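Local coordinates for 3-hydroxyisobutyryl-CoA hydrolase (Mycobacterium thermoresistibile, PDB 4HDT), which probably hydrolyses 3-hydroxy-2-methylpropanoyl-CoA to 3-hydroxy-2-methylpropanoate and free CoA, and binds zinc ions in the crystal, at residues A[166-170]-A[272-276]; A[143-149]-A[268-272]. All coordinates share one frame; numbering follows the deposited sequence.

Overall arrangement
Helix 266-279 serves both contacts, and T272 takes part in each: its methyl faces helix 164-171 in interaction 1, while its hydroxyl lies against the loop 143-149 in interaction 2. The two centres are about 8 Å apart, and every touching residue in both is buried, so neither is a surface contact. Interaction 1 joins two helices mainly through methyl groups, that of T272 among them. Interaction 2 joins an irregular loop to the helix, so backbone carbonyls and a buried hydroxyl sit among the methyl groups. No hydrogen bond crosses either contact. They also touch directly, since V143 CG2 and L269 CD2 both pack on L170 O. Both lie away from the zinc sites.

Interaction 1: A[166-170]-A[272-276]; sequences LHAAL and TLESV
L166 reaches across to helix 266-279 with both of its methyl groups. L273 CD1 sits against the pair of them, 3.9 Å from L166 CD1, while L166 CD2 also reaches V276 CG1 at 3.6 Å. The L166 side chain runs at a slant to both partners. L273 can meet it because its CG stands anti to the backbone N (chi1 180°), with CD1 turned to L166.

In the middle the side chains are short: A169 aims its CB at the opposite helix and meets T272 CG2 at 3.6 Å, with V276 CG2 farther off at 4.4 Å. The threonine methyl, anti to the backbone N, also comes within 4.0 Å of A169 O. L170 closes one end: its CD2 is 4.0 Å from T272 CG2, the two side chains sliding past each other in opposite directions, and it also rests near L273 N.

No hydrogen bond spans the interface. The polar end of T272 is engaged within its own helix, OG1 bonding to A268 O.

The helix axes pass 10.1 Å apart and run roughly antiparallel, at 145°. Within this crotonase-family protein, L157 of helix 153-158 packs on A169, S158 meets V276, and helix 239-249 flanks the pair, with I242 against L170 and V239 against L273.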
ATOM      1  N   LEU A 166     -12.687   0.624   3.350  1.00 11.15           N
ATOM      2  CA  LEU A 166     -13.308  -0.439   2.533  1.00 11.61           C
ATOM      3  C   LEU A 166     -13.530   0.017   1.117  1.00 10.98           C
ATOM      4  O   LEU A 166     -13.351  -0.738   0.151  1.00 10.60           O
ATOM      5  CB  LEU A 166     -14.670  -0.898   3.112  1.00 13.36           C
ATOM      6  CG  LEU A 166     -14.601  -1.603   4.401  1.00 14.81           C
ATOM      7  CD1 LEU A 166     -16.014  -2.030   4.828  1.00 15.60           C
ATOM      8  CD2 LEU A 166     -13.727  -2.815   4.300  1.00 15.50           C
ATOM      9  N   HIS A 167     -13.984   1.258   0.963  1.00 10.54           N
ATOM     10  CA  HIS A 167     -14.139   1.811  -0.366  1.00 10.65           C
ATOM     11  C   HIS A 167     -12.821   1.746  -1.159  1.00  9.93           C
ATOM     12  O   HIS A 167     -12.811   1.283  -2.295  1.00 10.15           O
ATOM     13  CB  HIS A 167     -14.712   3.227  -0.263  1.00 11.42           C
ATOM     14  CG  HIS A 167     -14.727   3.971  -1.550  1.00 12.28           C
ATOM     15  ND1 HIS A 167     -15.674   3.752  -2.532  1.00 12.78           N
ATOM     16  CD2 HIS A 167     -13.887   4.913  -2.044  1.00 12.88           C
ATOM     17  CE1 HIS A 167     -15.440   4.546  -3.551  1.00 13.36           C
ATOM     18  NE2 HIS A 167     -14.348   5.244  -3.296  1.00 13.83           N
ATOM     19  N   ALA A 168     -11.759   2.277  -0.580  1.00  9.25           N
ATOM     20  CA  ALA A 168     -10.474   2.236  -1.257  1.00  8.70           C
ATOM     21  C   ALA A 168     -10.057   0.789  -1.586  1.00  8.72           C
ATOM     22  O   ALA A 168      -9.563   0.528  -2.683  1.00  8.68           O
ATOM     23  CB  ALA A 168      -9.431   2.944  -0.424  1.00  8.51           C
ATOM     24  N   ALA A 169     -10.301  -0.127  -0.647  1.00  8.69           N
ATOM     25  CA  ALA A 169      -9.820  -1.529  -0.791  1.00  8.70           C
ATOM     26  C   ALA A 169     -10.624  -2.317  -1.826  1.00  9.02           C
ATOM     27  O   ALA A 169     -10.065  -3.139  -2.570  1.00  9.31           O
ATOM     28  CB  ALA A 169      -9.903  -2.218   0.546  1.00  8.70           C
ATOM     29  N   LEU A 170     -11.943  -2.086  -1.902  1.00  9.54           N
ATOM     30  CA  LEU A 170     -12.799  -2.870  -2.795  1.00  9.95           C
ATOM     31  C   LEU A 170     -12.822  -2.303  -4.188  1.00 10.14           C
ATOM     32  O   LEU A 170     -12.811  -3.053  -5.179  1.00 10.05           O
ATOM     33  CB  LEU A 170     -14.204  -2.990  -2.196  1.00 10.36           C
ATOM     34  CG  LEU A 170     -14.269  -3.740  -0.879  1.00 10.50           C
ATOM     35  CD1 LEU A 170     -15.721  -3.817  -0.405  1.00 11.00           C
ATOM     36  CD2 LEU A 170     -13.660  -5.137  -0.896  1.00 10.54           C
ATOM     37  N   THR A 272     -10.579  -9.564   0.773  1.00 11.10           N
ATOM     38  CA  THR A 272     -10.262  -8.195   1.145  1.00 10.84           C
ATOM     39  C   THR A 272     -11.232  -7.646   2.198  1.00 11.05           C
ATOM     40  O   THR A 272     -10.811  -7.066   3.205  1.00 11.27           O
ATOM     41  CB  THR A 272     -10.163  -7.291  -0.087  1.00 10.38           C
ATOM     42  OG1 THR A 272      -9.048  -7.735  -0.869  1.00 10.30           O
ATOM     43  CG2 THR A 272      -9.916  -5.844   0.320  1.00 10.04           C
ATOM     44  N   LEU A 273     -12.524  -7.845   1.971  1.00 11.60           N
ATOM     45  CA  LEU A 273     -13.507  -7.427   2.958  1.00 11.93           C
ATOM     46  C   LEU A 273     -13.250  -8.090   4.315  1.00 12.24           C
ATOM     47  O   LEU A 273     -13.225  -7.415   5.360  1.00 12.10           O
ATOM     48  CB  LEU A 273     -14.927  -7.703   2.468  1.00 12.64           C
ATOM     49  CG  LEU A 273     -16.082  -7.311   3.410  1.00 13.20           C
ATOM     50  CD1 LEU A 273     -15.982  -5.827   3.743  1.00 12.79           C
ATOM     51  CD2 LEU A 273     -17.419  -7.643   2.746  1.00 14.09           C
ATOM     52  N   GLU A 274     -12.998  -9.383   4.297  1.00 12.75           N
ATOM     53  CA  GLU A 274     -12.747 -10.115   5.547  1.00 13.54           C
ATOM     54  C   GLU A 274     -11.429  -9.668   6.193  1.00 12.67           C
ATOM     55  O   GLU A 274     -11.355  -9.550   7.426  1.00 12.74           O
ATOM     56  CB  GLU A 274     -12.752 -11.612   5.305  1.00 14.59           C
ATOM     57  CG  GLU A 274     -12.599 -12.460   6.546  1.00 15.94           C
ATOM     58  CD  GLU A 274     -13.809 -12.466   7.464  1.00 17.31           C
ATOM     59  OE1 GLU A 274     -14.952 -12.097   7.066  1.00 18.39           O
ATOM     60  OE2 GLU A 274     -13.594 -12.830   8.636  1.00 17.97           O
ATOM     61  N   SER A 275     -10.413  -9.399   5.368  1.00 11.87           N
ATOM     62  CA  SER A 275      -9.110  -8.984   5.895  1.00 11.49           C
ATOM     63  C   SER A 275      -9.208  -7.657   6.628  1.00 11.40           C
ATOM     64  O   SER A 275      -8.652  -7.473   7.708  1.00 11.46           O
ATOM     65  CB  SER A 275      -8.087  -8.879   4.761  1.00 10.93           C
ATOM     66  OG  SER A 275      -7.810 -10.171   4.259  1.00 11.15           O
ATOM     67  N   VAL A 276      -9.919  -6.689   6.030  1.00 11.65           N
ATOM     68  CA  VAL A 276      -9.994  -5.373   6.636  1.00 11.92           C
ATOM     69  C   VAL A 276     -10.794  -5.469   7.936  1.00 13.05           C
ATOM     70  O   VAL A 276     -10.432  -4.871   8.952  1.00 12.05           O
ATOM     71  CB  VAL A 276     -10.568  -4.334   5.639  1.00 12.30           C
ATOM     72  CG1 VAL A 276     -10.814  -3.008   6.343  1.00 13.05           C
ATOM     73  CG2 VAL A 276      -9.639  -4.130   4.477  1.00 11.91           C
TER

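Interaction 2: A[143-149]-A[268-272]; sequences VGIGFIP and ALSVT
T272 makes the first bump on the helix: its hydroxyl is set among aliphatic atoms of V143, I148 and P149. V143 CG1 and P149 CD each stand 3.4 Å from T272 OG1, and I148 CG2 follows at 3.5 Å. This buried oxygen is satisfied from within its own helix: it donates to A268 O at 2.8 Å, coming from above the carbonyl plane. T272 N reaches the same A268 O from the opposite face, so two bonds grip the carbonyl. With OG1 beside its own backbone N (chi1 -65°), the threonine can turn back one helical turn to make that bond.

The second bump is A268. Its methyl presses into the bend at G146-F147, with CB 3.4 Å from F147 O and 3.7 Å from G146 C. The bend brings the G146 and A268 CA atoms to 5.2 Å. This loop links strand 137-139 to helix 153-158 in the crotonase-like fold, and helix 266-279 packs along it.

I148 fits beside V271, the side chains crossing at about a right angle with I148 CG1 to V271 CG1 at 3.8 Å; V295 of helix 285-299 touches both. On the other flank the V143 side chain crosses that of L269 more loosely, with V143 CG2 to L269 CD2 at 4.2 Å. F147 points its CB away from the helix, and its ring meets that of W91, the planes about 15° apart.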
ATOM      1  N   VAL A 143      -7.049  -5.937  -5.686  1.00 10.08           N
ATOM      2  CA  VAL A 143      -8.172  -6.776  -6.135  1.00 10.54           C
ATOM      3  C   VAL A 143      -8.340  -6.837  -7.657  1.00 10.90           C
ATOM      4  O   VAL A 143      -8.970  -7.748  -8.180  1.00 11.36           O
ATOM      5  CB  VAL A 143      -9.498  -6.320  -5.501  1.00 10.47           C
ATOM      6  CG1 VAL A 143      -9.503  -6.562  -4.004  1.00 10.34           C
ATOM      7  CG2 VAL A 143      -9.857  -4.848  -5.792  1.00 10.29           C
ATOM      8  N   GLY A 144      -7.774  -5.861  -8.351  1.00 11.01           N
ATOM      9  CA  GLY A 144      -7.758  -5.844  -9.784  1.00 11.60           C
ATOM     10  C   GLY A 144      -6.837  -6.871 -10.428  1.00 12.19           C
ATOM     11  O   GLY A 144      -6.952  -7.122 -11.665  1.00 13.26           O
ATOM     12  N   ILE A 145      -5.933  -7.436  -9.634  1.00 12.13           N
ATOM     13  CA  ILE A 145      -5.075  -8.536 -10.137  1.00 12.47           C
ATOM     14  C   ILE A 145      -5.320  -9.819  -9.344  1.00 12.56           C
ATOM     15  O   ILE A 145      -4.467 -10.728  -9.319  1.00 12.56           O
ATOM     16  CB  ILE A 145      -3.564  -8.160 -10.161  1.00 12.98           C
ATOM     17  CG1 ILE A 145      -3.038  -7.686  -8.793  1.00 12.72           C
ATOM     18  CG2 ILE A 145      -3.292  -7.116 -11.248  1.00 13.31           C
ATOM     19  CD1 ILE A 145      -1.527  -7.821  -8.617  1.00 12.99           C
ATOM     20  N   GLY A 146      -6.458  -9.932  -8.675  1.00 11.91           N
ATOM     21  CA  GLY A 146      -6.743 -11.142  -7.928  1.00 12.04           C
ATOM     22  C   GLY A 146      -5.964 -11.307  -6.645  1.00 11.70           C
ATOM     23  O   GLY A 146      -5.850 -12.438  -6.147  1.00 12.58           O
ATOM     24  N   PHE A 147      -5.486 -10.195  -6.105  1.00 10.91           N
ATOM     25  CA  PHE A 147      -4.643 -10.166  -4.897  1.00 10.51           C
ATOM     26  C   PHE A 147      -5.374  -9.353  -3.849  1.00 10.05           C
ATOM     27  O   PHE A 147      -6.495  -8.799  -4.105  1.00  9.75           O
ATOM     28  CB  PHE A 147      -3.243  -9.620  -5.275  1.00 10.22           C
ATOM     29  CG  PHE A 147      -2.162  -9.796  -4.237  1.00 10.12           C
ATOM     30  CD1 PHE A 147      -1.806 -11.033  -3.747  1.00 10.51           C
ATOM     31  CD2 PHE A 147      -1.406  -8.698  -3.843  1.00  9.70           C
ATOM     32  CE1 PHE A 147      -0.741 -11.153  -2.854  1.00 10.34           C
ATOM     33  CE2 PHE A 147      -0.331  -8.808  -2.971  1.00  9.73           C
ATOM     34  CZ  PHE A 147      -0.036 -10.025  -2.422  1.00  9.98           C
ATOM     35  N   ILE A 148      -4.802  -9.282  -2.646  1.00  9.69           N
ATOM     36  CA  ILE A 148      -5.408  -8.613  -1.495  1.00  9.49           C
ATOM     37  C   ILE A 148      -4.397  -7.593  -0.993  1.00  9.14           C
ATOM     38  O   ILE A 148      -3.205  -7.923  -0.910  1.00  9.16           O
ATOM     39  CB  ILE A 148      -5.802  -9.634  -0.405  1.00  9.71           C
ATOM     40  CG1 ILE A 148      -6.856 -10.654  -0.917  1.00 10.43           C
ATOM     41  CG2 ILE A 148      -6.292  -8.939   0.852  1.00  9.58           C
ATOM     42  CD1 ILE A 148      -6.324 -11.859  -1.640  1.00 10.86           C
ATOM     43  N   PRO A 149      -4.841  -6.372  -0.609  1.00  8.88           N
ATOM     44  CA  PRO A 149      -3.908  -5.371  -0.094  1.00  8.62           C
ATOM     45  C   PRO A 149      -3.017  -5.938   1.001  1.00  8.76           C
ATOM     46  O   PRO A 149      -3.524  -6.542   1.970  1.00  9.13           O
ATOM     47  CB  PRO A 149      -4.815  -4.259   0.442  1.00  8.49           C
ATOM     48  CG  PRO A 149      -6.042  -4.364  -0.440  1.00  8.58           C
ATOM     49  CD  PRO A 149      -6.211  -5.828  -0.747  1.00  8.93           C
ATOM     50  N   ALA A 268     -10.934 -12.323  -4.475  1.00 12.24           N
ATOM     51  CA  ALA A 268     -10.063 -11.287  -3.882  1.00 11.48           C
ATOM     52  C   ALA A 268     -10.882 -10.210  -3.123  1.00 11.00           C
ATOM     53  O   ALA A 268     -10.500  -9.797  -2.044  1.00 10.61           O
ATOM     54  CB  ALA A 268      -9.173 -10.658  -4.926  1.00 11.40           C
ATOM     55  N   LEU A 269     -11.993  -9.799  -3.704  1.00 11.13           N
ATOM     56  CA  LEU A 269     -12.909  -8.842  -3.068  1.00 10.86           C
ATOM     57  C   LEU A 269     -13.362  -9.390  -1.729  1.00 11.17           C
ATOM     58  O   LEU A 269     -13.333  -8.669  -0.733  1.00 10.63           O
ATOM     59  CB  LEU A 269     -14.163  -8.580  -3.919  1.00 11.21           C
ATOM     60  CG  LEU A 269     -13.933  -7.667  -5.119  1.00 11.03           C
ATOM     61  CD1 LEU A 269     -15.093  -7.834  -6.117  1.00 11.74           C
ATOM     62  CD2 LEU A 269     -13.663  -6.213  -4.717  1.00 10.48           C
ATOM     63  N   SER A 270     -13.761 -10.659  -1.727  1.00 11.89           N
ATOM     64  CA  SER A 270     -14.325 -11.303  -0.532  1.00 12.52           C
ATOM     65  C   SER A 270     -13.271 -11.424   0.560  1.00 12.40           C
ATOM     66  O   SER A 270     -13.542 -11.203   1.738  1.00 12.44           O
ATOM     67  CB  SER A 270     -14.905 -12.664  -0.886  1.00 13.47           C
ATOM     68  OG  SER A 270     -15.873 -12.561  -1.929  1.00 13.86           O
ATOM     69  N   VAL A 271     -12.072 -11.789   0.161  1.00 12.18           N
ATOM     70  CA  VAL A 271     -10.996 -11.949   1.134  1.00 12.00           C
ATOM     71  C   VAL A 271     -10.567 -10.568   1.650  1.00 11.41           C
ATOM     72  O   VAL A 271     -10.223 -10.407   2.831  1.00 11.19           O
ATOM     73  CB  VAL A 271      -9.834 -12.752   0.559  1.00 12.15           C
ATOM     74  CG1 VAL A 271      -8.683 -12.815   1.544  1.00 11.97           C
ATOM     75  CG2 VAL A 271     -10.265 -14.170   0.164  1.00 13.03           C
ATOM     76  N   THR A 272     -10.579  -9.564   0.773  1.00 11.10           N
ATOM     77  CA  THR A 272     -10.262  -8.195   1.145  1.00 10.84           C
ATOM     78  C   THR A 272     -11.232  -7.646   2.198  1.00 11.05           C
ATOM     79  O   THR A 272     -10.811  -7.066   3.205  1.00 11.27           O
ATOM     80  CB  THR A 272     -10.163  -7.291  -0.087  1.00 10.38           C
ATOM     81  OG1 THR A 272      -9.048  -7.735  -0.869  1.00 10.30           O
ATOM     82  CG2 THR A 272      -9.916  -5.844   0.320  1.00 10.04           C
TER